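Local coordinates for protein putative efflux transporter (Bacteroides eggerthii, PDB 4L8J) that probably serves as the periplasmic adaptor (membrane-fusion) subunit of a multicomponent efflux pump of the HlyD type, at residues 38-43 / 126-131; 50-55 / 139-144; 133-138 / 157-162; 165-170 / 219-224. All blocks are in the same frame, centred on the assembly; numbering follows the deposited sequence.

Contact 1 (38-43 / 126-131); sequences AFRVSG and MRDTKL
F39 and L131 approach to 6.0 Å between their CA atoms, and R40 and D128 to 6.1 Å, where the loop 38-43 runs past the type I turn R127 to K130 that leads from helix 102-127 into strand 130-132. The two backbones are joined through a water, which accepts from R40 N and donates to D128 O (2.6 Å). The F39 ring lies with one face under L131, whose CB sits 3.9 Å from the ring centroid in a CH-pi contact, while the carbonyl O of D128 meets the rim of the ring in its plane. L131 CD1 turns instead to A38 O, at 3.3 Å. This is where the helical hairpin of a membrane-fusion protein rejoins its barrel-sandwich (lipoyl-like) domain, and strand 61-65 also packs on F39. R127 grips D128 OD1 side-on through NE and NH2, both at 2.9 Å and from the same face of the carboxylate. R40, extended from CG to NE, lays CB and CD along D128 OD2, its guanidinium nearly perpendicular to the carboxylate (88°). Were D128 replaced by an alanine, R127 would probably lose its mate and the two arginines, 3.4 Å apart at R40 NH1 and R127 NH2, the nearby negative charge that offsets them.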
loop_
_atom_site.group_PDB
_atom_site.type_symbol
_atom_site.label_atom_id
_atom_site.label_comp_id
_atom_site.label_asym_id
_atom_site.label_seq_id
_atom_site.Cartn_x
_atom_site.Cartn_y
_atom_site.Cartn_z
ATOM N N ALA A 38 -54.221 36.697 -10.005
ATOM C CA ALA A 38 -55.328 37.482 -10.520
ATOM C C ALA A 38 -56.632 37.058 -9.891
ATOM O O ALA A 38 -56.756 35.906 -9.449
ATOM C CB ALA A 38 -55.405 37.319 -12.029
ATOM N N PHE A 39 -57.598 37.990 -9.840
ATOM C CA PHE A 39 -58.947 37.703 -9.346
ATOM C C PHE A 39 -59.684 36.820 -10.376
ATOM O O PHE A 39 -59.363 36.868 -11.573
ATOM C CB PHE A 39 -59.737 39.011 -9.099
ATOM C CG PHE A 39 -59.369 39.786 -7.855
ATOM C CD1 PHE A 39 -60.004 39.534 -6.646
ATOM C CD2 PHE A 39 -58.420 40.798 -7.905
ATOM C CE1 PHE A 39 -59.683 40.271 -5.500
ATOM C CE2 PHE A 39 -58.103 41.541 -6.759
ATOM C CZ PHE A 39 -58.728 41.260 -5.562
ATOM N N ARG A 40 -60.644 36.005 -9.919
ATOM C CA ARG A 40 -61.425 35.173 -10.834
ATOM C C ARG A 40 -62.740 35.911 -11.182
ATOM O O ARG A 40 -63.558 35.408 -11.959
ATOM C CB ARG A 40 -61.685 33.776 -10.237
ATOM C CG ARG A 40 -60.404 32.941 -10.064
ATOM C CD ARG A 40 -60.671 31.641 -9.332
ATOM N NE ARG A 40 -59.422 30.991 -8.923
ATOM C CZ ARG A 40 -59.329 30.058 -7.977
ATOM N NH1 ARG A 40 -60.411 29.656 -7.319
ATOM N NH2 ARG A 40 -58.149 29.530 -7.674
ATOM N N VAL A 41 -62.928 37.104 -10.581
ATOM C CA VAL A 41 -64.088 37.994 -10.749
ATOM C C VAL A 41 -63.586 39.380 -11.114
ATOM O O VAL A 41 -62.414 39.670 -10.907
ATOM C CB VAL A 41 -65.035 38.039 -9.513
ATOM C CG1 VAL A 41 -65.833 36.752 -9.385
ATOM C CG2 VAL A 41 -64.291 38.346 -8.217
ATOM N N SER A 42 -64.465 40.232 -11.644
ATOM C CA SER A 42 -64.154 41.615 -11.997
ATOM C C SER A 42 -64.681 42.538 -10.912
ATOM O O SER A 42 -65.702 42.238 -10.281
ATOM C CB SER A 42 -64.764 41.975 -13.351
ATOM O OG SER A 42 -64.232 41.170 -14.392
ATOM N N GLY A 43 -63.985 43.640 -10.684
ATOM C CA GLY A 43 -64.420 44.592 -9.675
ATOM C C GLY A 43 -63.417 45.668 -9.369
ATOM O O GLY A 43 -62.395 45.786 -10.047
HETATM N N MSE A 126 -68.421 35.256 -4.421
HETATM C CA MSE A 126 -68.331 35.850 -3.081
HETATM C C MSE A 126 -66.977 35.510 -2.434
HETATM O O MSE A 126 -66.316 36.386 -1.891
HETATM C CB MSE A 126 -69.501 35.337 -2.226
HETATM C CG MSE A 126 -69.724 36.127 -0.963
HETATM SE SE MSE A 126 -70.324 37.984 -1.265
HETATM C CE MSE A 126 -71.683 37.981 0.246
ATOM N N ARG A 127 -66.556 34.240 -2.522
ATOM C CA ARG A 127 -65.260 33.783 -2.015
ATOM C C ARG A 127 -64.137 34.447 -2.816
ATOM O O ARG A 127 -63.126 34.865 -2.239
ATOM C CB ARG A 127 -65.194 32.245 -2.137
ATOM C CG ARG A 127 -63.850 31.604 -1.787
ATOM C CD ARG A 127 -63.717 30.267 -2.483
ATOM N NE ARG A 127 -63.439 30.413 -3.919
ATOM C CZ ARG A 127 -63.960 29.637 -4.868
ATOM N NH1 ARG A 127 -64.812 28.671 -4.551
ATOM N NH2 ARG A 127 -63.643 29.833 -6.143
ATOM N N ASP A 128 -64.340 34.596 -4.144
ATOM C CA ASP A 128 -63.318 35.149 -5.043
ATOM C C ASP A 128 -63.141 36.675 -4.945
ATOM O O ASP A 128 -62.216 37.196 -5.574
ATOM C CB ASP A 128 -63.573 34.706 -6.494
ATOM C CG ASP A 128 -63.311 33.212 -6.710
ATOM O OD1 ASP A 128 -62.734 32.569 -5.799
ATOM O OD2 ASP A 128 -63.752 32.674 -7.755
ATOM N N THR A 129 -63.933 37.374 -4.099
ATOM C CA THR A 129 -63.736 38.821 -3.845
ATOM C C THR A 129 -62.437 39.039 -3.044
ATOM O O THR A 129 -61.909 40.146 -3.026
ATOM C CB THR A 129 -64.933 39.452 -3.129
ATOM O OG1 THR A 129 -65.158 38.813 -1.867
ATOM C CG2 THR A 129 -66.195 39.466 -3.973
ATOM N N LYS A 130 -61.909 37.982 -2.403
ATOM C CA LYS A 130 -60.641 38.034 -1.660
ATOM C C LYS A 130 -59.616 37.216 -2.392
ATOM O O LYS A 130 -59.811 36.011 -2.557
ATOM C CB LYS A 130 -60.802 37.520 -0.207
ATOM C CG LYS A 130 -61.903 38.236 0.588
ATOM C CD LYS A 130 -61.366 38.946 1.799
ATOM C CE LYS A 130 -62.409 39.799 2.482
ATOM N NZ LYS A 130 -63.245 39.002 3.415
ATOM N N LEU A 131 -58.551 37.858 -2.892
ATOM C CA LEU A 131 -57.487 37.136 -3.594
ATOM C C LEU A 131 -56.432 36.722 -2.556
ATOM O O LEU A 131 -55.932 37.569 -1.832
ATOM C CB LEU A 131 -56.906 38.021 -4.705
ATOM C CG LEU A 131 -55.689 37.514 -5.488
ATOM C CD1 LEU A 131 -56.014 36.225 -6.254
ATOM C CD2 LEU A 131 -55.191 38.611 -6.439
HETATM O O HOH W 1 -60.530 35.805 -7.037
#

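Contact 2 (50-55 / 139-144); sequences VVEGQR and IETRLV
The backbone of I139 is bonded on both sides: G53 N donates to I139 O at 2.7 Å, and I139 N to Q54 O at 2.9 Å. Between these bonds the side chain of I139 presses against the turn, with CB 3.4 Å from V51 O and CG1 reaching V50 CB. E52, extended beyond CG, brings OE2 to the backbone N of R142 in an almost straight bond (3.1 Å, 178°), on the anti side but tilted well out of the carboxylate plane. R142 answers by bending its chain at chi3 (102°), which carries NH1 back to V50 O at 2.6 Å, with that oxygen in the guanidinium plane. The other terminal nitrogen, R142 NH2, binds a glycerol probably left from crystallisation. Behind this first shell stands the turn itself: Q54 N bonds V51 O, and the side-chain OE1 of Q54 accepts from V51 N at 3.0 Å. I62 of strand 61-65 backs both V50 and I139. The result is a type II turn, V51 to Q54 with G53 at its third position, laid against a strand where E140 and T141 both face R158, a classic beta bulge, within the barrel-sandwich domain.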
loop_
_atom_site.group_PDB
_atom_site.type_symbol
_atom_site.label_atom_id
_atom_site.label_comp_id
_atom_site.label_asym_id
_atom_site.label_seq_id
_atom_site.Cartn_x
_atom_site.Cartn_y
_atom_site.Cartn_z
ATOM N N VAL A 50 -50.603 44.276 0.906
ATOM C CA VAL A 50 -49.213 43.818 0.744
ATOM C C VAL A 50 -48.368 44.838 -0.054
ATOM O O VAL A 50 -48.905 45.635 -0.826
ATOM C CB VAL A 50 -49.148 42.403 0.110
ATOM C CG1 VAL A 50 -49.725 41.351 1.069
ATOM C CG2 VAL A 50 -49.871 42.354 -1.246
ATOM N N VAL A 51 -47.047 44.810 0.158
ATOM C CA VAL A 51 -46.066 45.673 -0.517
ATOM C C VAL A 51 -45.020 44.796 -1.206
ATOM O O VAL A 51 -44.872 43.614 -0.855
ATOM C CB VAL A 51 -45.370 46.702 0.433
ATOM C CG1 VAL A 51 -46.366 47.698 1.010
ATOM C CG2 VAL A 51 -44.555 46.014 1.537
ATOM N N GLU A 52 -44.271 45.384 -2.156
ATOM C CA GLU A 52 -43.172 44.699 -2.857
ATOM C C GLU A 52 -42.073 44.334 -1.882
ATOM O O GLU A 52 -41.686 45.160 -1.054
ATOM C CB GLU A 52 -42.602 45.579 -3.977
ATOM C CG GLU A 52 -43.503 45.600 -5.201
ATOM C CD GLU A 52 -42.983 46.384 -6.388
ATOM O OE1 GLU A 52 -41.757 46.633 -6.457
ATOM O OE2 GLU A 52 -43.810 46.745 -7.256
ATOM N N GLY A 53 -41.625 43.092 -1.955
ATOM C CA GLY A 53 -40.577 42.557 -1.086
ATOM C C GLY A 53 -41.108 41.839 0.137
ATOM O O GLY A 53 -40.352 41.152 0.832
ATOM N N GLN A 54 -42.416 41.995 0.418
ATOM C CA GLN A 54 -43.065 41.364 1.557
ATOM C C GLN A 54 -43.149 39.860 1.369
ATOM O O GLN A 54 -43.445 39.362 0.274
ATOM C CB GLN A 54 -44.467 41.952 1.781
ATOM C CG GLN A 54 -45.233 41.377 2.986
ATOM C CD GLN A 54 -46.468 42.182 3.280
ATOM O OE1 GLN A 54 -46.672 43.271 2.728
ATOM N NE2 GLN A 54 -47.322 41.668 4.161
ATOM N N ARG A 55 -42.894 39.143 2.459
ATOM C CA ARG A 55 -42.979 37.692 2.512
ATOM C C ARG A 55 -44.350 37.341 3.039
ATOM O O ARG A 55 -44.764 37.838 4.090
ATOM C CB ARG A 55 -41.842 37.110 3.381
ATOM C CG ARG A 55 -40.450 37.399 2.807
ATOM C CD ARG A 55 -39.312 36.937 3.702
ATOM N NE ARG A 55 -38.023 37.441 3.223
ATOM C CZ ARG A 55 -37.483 38.604 3.585
ATOM N NH1 ARG A 55 -38.113 39.399 4.445
ATOM N NH2 ARG A 55 -36.312 38.982 3.091
ATOM N N ILE A 139 -43.654 38.979 -2.631
ATOM C CA ILE A 139 -44.232 39.873 -3.612
ATOM C C ILE A 139 -43.101 40.478 -4.411
ATOM O O ILE A 139 -42.383 41.353 -3.918
ATOM C CB ILE A 139 -45.165 40.950 -2.972
ATOM C CG1 ILE A 139 -46.191 40.347 -1.972
ATOM C CG2 ILE A 139 -45.798 41.865 -4.032
ATOM C CD1 ILE A 139 -47.153 39.256 -2.502
ATOM N N GLU A 140 -42.928 39.985 -5.637
ATOM C CA GLU A 140 -41.902 40.495 -6.534
ATOM C C GLU A 140 -42.360 41.817 -7.108
ATOM O O GLU A 140 -41.587 42.756 -7.138
ATOM C CB GLU A 140 -41.576 39.477 -7.648
ATOM C CG GLU A 140 -40.216 39.708 -8.295
ATOM C CD GLU A 140 -39.919 38.856 -9.515
ATOM O OE1 GLU A 140 -40.514 39.119 -10.588
ATOM O OE2 GLU A 140 -39.065 37.948 -9.408
ATOM N N THR A 141 -43.626 41.912 -7.535
ATOM C CA THR A 141 -44.153 43.144 -8.120
ATOM C C THR A 141 -45.635 43.341 -7.794
ATOM O O THR A 141 -46.420 42.398 -7.840
ATOM C CB THR A 141 -43.958 43.146 -9.675
ATOM O OG1 THR A 141 -42.665 42.657 -10.024
ATOM C CG2 THR A 141 -44.156 44.521 -10.304
ATOM N N ARG A 142 -46.002 44.585 -7.516
ATOM C CA ARG A 142 -47.362 45.049 -7.321
ATOM C C ARG A 142 -47.781 45.716 -8.637
ATOM O O ARG A 142 -47.214 46.755 -9.003
ATOM C CB ARG A 142 -47.413 46.016 -6.141
ATOM C CG ARG A 142 -48.771 46.121 -5.515
ATOM C CD ARG A 142 -48.606 46.620 -4.114
ATOM N NE ARG A 142 -48.923 48.033 -4.039
ATOM C CZ ARG A 142 -49.480 48.615 -2.985
ATOM N NH1 ARG A 142 -49.738 47.912 -1.888
ATOM N NH2 ARG A 142 -49.763 49.903 -3.011
ATOM N N LEU A 143 -48.727 45.090 -9.369
ATOM C CA LEU A 143 -49.135 45.514 -10.716
ATOM C C LEU A 143 -50.306 46.487 -10.773
ATOM O O LEU A 143 -50.560 47.075 -11.834
ATOM C CB LEU A 143 -49.486 44.271 -11.549
ATOM C CG LEU A 143 -48.377 43.230 -11.685
ATOM C CD1 LEU A 143 -48.917 41.945 -12.256
ATOM C CD2 LEU A 143 -47.212 43.756 -12.523
ATOM N N VAL A 144 -51.029 46.654 -9.664
ATOM C CA VAL A 144 -52.204 47.520 -9.610
ATOM C C VAL A 144 -52.111 48.439 -8.403
ATOM O O VAL A 144 -51.219 48.281 -7.580
ATOM C CB VAL A 144 -53.522 46.674 -9.582
ATOM C CG1 VAL A 144 -53.831 46.073 -10.949
ATOM C CG2 VAL A 144 -53.448 45.575 -8.522
#

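Contact 3 (133-138 / 157-162); sequences APFDGS and VRLVNT
S138 and V160 form a hydrogen-bonded antiparallel pair in which each backbone satisfies the other: S138 N donates to V160 O at 3.1 Å and V160 N to S138 O at 3.0 Å. A weak third bond, T162 N to D136 O (3.4 Å), extends the ladder past the non-hydrogen-bonded pair G137 and N161, where a side chain on G137 would run into V160 O and L159 CD1. The D136 carboxylate is met by K57 and the backbone N of K58, N161 OD1 by the backbone N of R163. N161 lays its amide over one face of F135, the planes 18° apart and ND2 3.4 Å from CG of F135. A chi1 of 46° turns the F135 ring back over strand 155-161, where it slides past L159, CE1 touching CD2 at 3.4 Å; P134 CD meets the same methyl at 3.7 Å. An alanine at F135 is likely to open a gap beside L159 CD2 and strip the N161 amide of the ring it lies on, leaving the bond to R163 to hold it. Strand 137-142 lies between 155-161 and 55-56 in this four-stranded sheet, while strand 34-38, beyond 155-161, packs V35 on F135 and L37 on P134.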
loop_
_atom_site.group_PDB
_atom_site.type_symbol
_atom_site.label_atom_id
_atom_site.label_comp_id
_atom_site.label_asym_id
_atom_site.label_seq_id
_atom_site.Cartn_x
_atom_site.Cartn_y
_atom_site.Cartn_z
ATOM N N ALA A 133 -52.875 34.273 -1.226
ATOM C CA ALA A 133 -51.619 33.708 -1.700
ATOM C C ALA A 133 -51.778 32.186 -1.865
ATOM O O ALA A 133 -52.203 31.515 -0.915
ATOM C CB ALA A 133 -50.482 34.040 -0.737
ATOM N N PRO A 134 -51.542 31.632 -3.075
ATOM C CA PRO A 134 -51.746 30.180 -3.272
ATOM C C PRO A 134 -50.623 29.333 -2.627
ATOM O O PRO A 134 -50.789 28.112 -2.455
ATOM C CB PRO A 134 -51.777 30.042 -4.797
ATOM C CG PRO A 134 -50.871 31.126 -5.281
ATOM C CD PRO A 134 -51.060 32.284 -4.313
ATOM N N PHE A 135 -49.494 29.977 -2.267
ATOM C CA PHE A 135 -48.338 29.358 -1.593
ATOM C C PHE A 135 -47.513 30.418 -0.846
ATOM O O PHE A 135 -47.653 31.619 -1.124
ATOM C CB PHE A 135 -47.426 28.594 -2.603
ATOM C CG PHE A 135 -47.113 29.341 -3.881
ATOM C CD1 PHE A 135 -46.204 30.386 -3.890
ATOM C CD2 PHE A 135 -47.768 29.029 -5.065
ATOM C CE1 PHE A 135 -45.959 31.107 -5.055
ATOM C CE2 PHE A 135 -47.507 29.744 -6.235
ATOM C CZ PHE A 135 -46.602 30.773 -6.220
ATOM N N ASP A 136 -46.617 29.967 0.076
ATOM C CA ASP A 136 -45.673 30.841 0.785
ATOM C C ASP A 136 -44.761 31.468 -0.250
ATOM O O ASP A 136 -44.208 30.748 -1.087
ATOM C CB ASP A 136 -44.841 30.037 1.811
ATOM C CG ASP A 136 -45.566 29.558 3.052
ATOM O OD1 ASP A 136 -46.815 29.584 3.062
ATOM O OD2 ASP A 136 -44.885 29.122 4.005
ATOM N N GLY A 137 -44.661 32.789 -0.259
ATOM C CA GLY A 137 -43.823 33.452 -1.246
ATOM C C GLY A 137 -43.516 34.893 -0.947
ATOM O O GLY A 137 -43.770 35.378 0.160
ATOM N N SER A 138 -42.950 35.580 -1.932
ATOM C CA SER A 138 -42.601 36.972 -1.785
ATOM C C SER A 138 -43.152 37.782 -2.953
ATOM O O SER A 138 -43.151 37.328 -4.104
ATOM C CB SER A 138 -41.093 37.154 -1.625
ATOM O OG SER A 138 -40.395 37.006 -2.848
ATOM N N VAL A 157 -50.527 40.963 -8.620
ATOM C CA VAL A 157 -49.158 40.878 -8.139
ATOM C C VAL A 157 -48.451 39.699 -8.824
ATOM O O VAL A 157 -49.108 38.776 -9.318
ATOM C CB VAL A 157 -49.000 40.753 -6.583
ATOM C CG1 VAL A 157 -49.540 41.964 -5.822
ATOM C CG2 VAL A 157 -49.540 39.422 -6.038
ATOM N N ARG A 158 -47.109 39.720 -8.781
ATOM C CA ARG A 158 -46.212 38.654 -9.224
ATOM C C ARG A 158 -45.610 38.106 -7.956
ATOM O O ARG A 158 -44.961 38.848 -7.230
ATOM C CB ARG A 158 -45.151 39.174 -10.221
ATOM C CG ARG A 158 -45.787 39.732 -11.493
ATOM C CD ARG A 158 -44.823 40.467 -12.399
ATOM N NE ARG A 158 -45.478 40.813 -13.662
ATOM C CZ ARG A 158 -44.856 41.314 -14.723
ATOM N NH1 ARG A 158 -43.546 41.528 -14.693
ATOM N NH2 ARG A 158 -45.537 41.598 -15.826
ATOM N N LEU A 159 -45.948 36.862 -7.621
ATOM C CA LEU A 159 -45.526 36.163 -6.419
ATOM C C LEU A 159 -44.497 35.060 -6.773
ATOM O O LEU A 159 -44.797 34.191 -7.603
ATOM C CB LEU A 159 -46.778 35.544 -5.745
ATOM C CG LEU A 159 -46.563 34.723 -4.454
ATOM C CD1 LEU A 159 -46.236 35.613 -3.273
ATOM C CD2 LEU A 159 -47.774 33.872 -4.127
ATOM N N VAL A 160 -43.302 35.088 -6.145
ATOM C CA VAL A 160 -42.296 34.055 -6.399
ATOM C C VAL A 160 -42.334 33.057 -5.232
ATOM O O VAL A 160 -42.352 33.474 -4.065
ATOM C CB VAL A 160 -40.860 34.592 -6.711
ATOM C CG1 VAL A 160 -40.858 35.461 -7.969
ATOM C CG2 VAL A 160 -40.262 35.362 -5.553
ATOM N N ASN A 161 -42.428 31.743 -5.558
ATOM C CA ASN A 161 -42.473 30.657 -4.593
ATOM C C ASN A 161 -41.131 30.565 -3.876
ATOM O O ASN A 161 -40.097 30.442 -4.538
ATOM C CB ASN A 161 -42.815 29.324 -5.299
ATOM C CG ASN A 161 -43.248 28.224 -4.369
ATOM O OD1 ASN A 161 -42.642 27.978 -3.326
ATOM N ND2 ASN A 161 -44.327 27.536 -4.716
ATOM N N THR A 162 -41.143 30.627 -2.535
ATOM C CA THR A 162 -39.914 30.621 -1.742
ATOM C C THR A 162 -39.821 29.384 -0.868
ATOM O O THR A 162 -38.970 29.340 0.011
ATOM C CB THR A 162 -39.793 31.918 -0.888
ATOM O OG1 THR A 162 -40.841 31.978 0.088
ATOM C CG2 THR A 162 -39.763 33.176 -1.720
#

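Contact 4 (165-170 / 219-224); sequences LRIKFT and IIIDDA
Strands 166-171 and 215-221 are neighbours in the six-stranded antiparallel beta-barrel next to the barrel-sandwich domain, to which strand 20-29 also contributes as a barrel strand, and L165 to F169 meet I219 to I221 at one end of that pairing. The short segments run at 144° to each other, their axes 4.8 Å apart at closest approach. I167 and I219 make the hydrogen-bonded pair, with I167 N to I219 O and I219 N to I167 O both at 2.9 Å; I221 N then bonds L165 O at 3.1 Å. In the non-hydrogen-bonded pair between them, R166 and I220 lie side by side and point the same way, CG of R166 resting 3.9 Å from CG1 of I220. The chain of R166 is extended from CG to NE, and its NE forms a salt bridge with E203 of strand 198-205, the next strand over.

The opposite face of the sheet is apolar. I219 CG1 packs on I167 CB at 3.7 Å; chi1 of I219 (60°) sets CG1 between its own N and carbonyl carbon, turned toward I167, and leaves CG2 to meet F169. There CE1 of the ring comes edge-on, with CG2 of I219 in the plane of the ring. I167 CD1 reaches obliquely to I221 CD1, while L165 runs alongside I221. V188 of strand 185-190 touches I167, I219 and I221, consistent with this face lining the barrel core. Beyond the last direct bond the pairing is continued by a water, which accepts from L165 N at 2.9 Å and donates to I221 O at 2.8 Å.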
loop_
_atom_site.group_PDB
_atom_site.type_symbol
_atom_site.label_atom_id
_atom_site.label_comp_id
_atom_site.label_asym_id
_atom_site.label_seq_id
_atom_site.Cartn_x
_atom_site.Cartn_y
_atom_site.Cartn_z
ATOM N N LEU A 165 -35.076 26.469 -1.864
ATOM C CA LEU A 165 -33.956 27.170 -2.463
ATOM C C LEU A 165 -33.114 26.124 -3.208
ATOM O O LEU A 165 -32.396 25.346 -2.585
ATOM C CB LEU A 165 -33.132 27.978 -1.462
ATOM C CG LEU A 165 -32.313 29.031 -2.194
ATOM C CD1 LEU A 165 -32.633 30.387 -1.730
ATOM C CD2 LEU A 165 -30.866 28.687 -2.272
ATOM N N ARG A 166 -33.265 26.090 -4.528
ATOM C CA ARG A 166 -32.600 25.168 -5.441
ATOM C C ARG A 166 -31.299 25.745 -5.951
ATOM O O ARG A 166 -31.219 26.922 -6.306
ATOM C CB ARG A 166 -33.490 24.824 -6.635
ATOM C CG ARG A 166 -34.524 23.794 -6.356
ATOM C CD ARG A 166 -35.312 23.528 -7.616
ATOM N NE ARG A 166 -36.394 22.590 -7.360
ATOM C CZ ARG A 166 -37.605 22.928 -6.921
ATOM N NH1 ARG A 166 -37.908 24.202 -6.693
ATOM N NH2 ARG A 166 -38.525 21.994 -6.717
ATOM N N ILE A 167 -30.278 24.890 -5.983
ATOM C CA ILE A 167 -28.937 25.203 -6.449
ATOM C C ILE A 167 -28.579 24.172 -7.489
ATOM O O ILE A 167 -28.705 22.967 -7.227
ATOM C CB ILE A 167 -27.934 25.227 -5.268
ATOM C CG1 ILE A 167 -28.178 26.456 -4.366
ATOM C CG2 ILE A 167 -26.455 25.151 -5.757
ATOM C CD1 ILE A 167 -27.756 26.299 -3.019
ATOM N N LYS A 168 -28.124 24.642 -8.661
ATOM C CA LYS A 168 -27.692 23.773 -9.738
ATOM C C LYS A 168 -26.181 23.879 -9.915
ATOM O O LYS A 168 -25.598 24.936 -9.736
ATOM C CB LYS A 168 -28.459 24.094 -11.048
ATOM C CG LYS A 168 -27.960 23.398 -12.348
ATOM C CD LYS A 168 -28.121 21.851 -12.396
ATOM N N PHE A 169 -25.544 22.758 -10.203
ATOM C CA PHE A 169 -24.117 22.673 -10.510
ATOM C C PHE A 169 -23.910 21.451 -11.353
ATOM O O PHE A 169 -24.816 20.621 -11.455
ATOM C CB PHE A 169 -23.228 22.671 -9.256
ATOM C CG PHE A 169 -23.469 21.527 -8.302
ATOM C CD1 PHE A 169 -24.605 21.498 -7.495
ATOM C CD2 PHE A 169 -22.554 20.487 -8.194
ATOM C CE1 PHE A 169 -24.822 20.450 -6.605
ATOM C CE2 PHE A 169 -22.760 19.451 -7.278
ATOM C CZ PHE A 169 -23.906 19.425 -6.510
ATOM N N THR A 170 -22.755 21.355 -12.008
ATOM C CA THR A 170 -22.450 20.207 -12.842
ATOM C C THR A 170 -21.208 19.544 -12.304
ATOM O O THR A 170 -20.195 20.168 -12.045
ATOM C CB THR A 170 -22.334 20.572 -14.342
ATOM O OG1 THR A 170 -23.546 21.167 -14.763
ATOM C CG2 THR A 170 -22.090 19.368 -15.213
ATOM N N ILE A 219 -29.648 20.543 -5.876
ATOM C CA ILE A 219 -29.687 20.350 -4.443
ATOM C C ILE A 219 -30.643 21.407 -3.860
ATOM O O ILE A 219 -30.912 22.411 -4.518
ATOM C CB ILE A 219 -28.286 20.374 -3.775
ATOM C CG1 ILE A 219 -27.556 21.733 -4.010
ATOM C CG2 ILE A 219 -27.428 19.172 -4.211
ATOM C CD1 ILE A 219 -26.262 21.922 -3.140
ATOM N N ILE A 220 -31.165 21.163 -2.643
ATOM C CA ILE A 220 -32.061 22.093 -1.948
ATOM C C ILE A 220 -31.512 22.353 -0.547
ATOM O O ILE A 220 -31.077 21.420 0.139
ATOM C CB ILE A 220 -33.529 21.595 -1.919
ATOM C CG1 ILE A 220 -34.074 21.428 -3.337
ATOM C CG2 ILE A 220 -34.444 22.556 -1.109
ATOM C CD1 ILE A 220 -35.272 20.521 -3.401
ATOM N N ILE A 221 -31.505 23.623 -0.134
ATOM C CA ILE A 221 -31.061 23.995 1.214
ATOM C C ILE A 221 -32.028 23.364 2.222
ATOM O O ILE A 221 -33.263 23.462 2.072
ATOM C CB ILE A 221 -30.945 25.534 1.376
ATOM C CG1 ILE A 221 -29.903 26.132 0.378
ATOM C CG2 ILE A 221 -30.627 25.914 2.835
ATOM C CD1 ILE A 221 -28.427 25.835 0.684
ATOM N N ASP A 222 -31.449 22.641 3.187
ATOM C CA ASP A 222 -32.160 21.906 4.217
ATOM C C ASP A 222 -31.423 22.123 5.519
ATOM O O ASP A 222 -30.630 21.279 5.958
ATOM C CB ASP A 222 -32.235 20.425 3.827
ATOM C CG ASP A 222 -33.202 19.613 4.658
ATOM O OD1 ASP A 222 -33.821 20.190 5.582
ATOM O OD2 ASP A 222 -33.358 18.404 4.371
ATOM N N ASP A 223 -31.611 23.313 6.081
ATOM C CA ASP A 223 -30.906 23.746 7.272
ATOM C C ASP A 223 -31.755 24.755 8.033
ATOM O O ASP A 223 -32.176 25.759 7.455
ATOM C CB ASP A 223 -29.539 24.361 6.876
ATOM C CG ASP A 223 -28.541 24.459 8.004
ATOM O OD1 ASP A 223 -28.921 24.943 9.094
ATOM O OD2 ASP A 223 -27.360 24.120 7.781
ATOM N N ALA A 224 -31.990 24.492 9.331
ATOM C CA ALA A 224 -32.789 25.359 10.210
ATOM C C ALA A 224 -32.205 26.788 10.292
ATOM O O ALA A 224 -32.977 27.750 10.337
ATOM C CB ALA A 224 -32.874 24.751 11.605
HETATM O O HOH W 2 -34.895 25.327 0.791
#

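Overall arrangement
The four contacts follow the elongated chain from the foot of the helical hairpin to the beta-barrel, their distance from the chain centre falling from about 34 Å at contact 1 to 24, 17 and 4 Å at contacts 2, 3 and 4. Contacts 2 and 3 share strand 137-142 and lie about 9 Å apart between centres; they touch directly, E140 N meeting R158 O at 2.8 Å and T141 O meeting R158 N at 2.9 Å, both probable hydrogen bonds. Contact 1 adjoins contact 3 in sequence, centres about 17 Å apart. Contact 4 likewise adjoins contact 3 in sequence, its centre about 19 Å from that of contact 3. The glycerol, probably adventitious, sits beside contact 2.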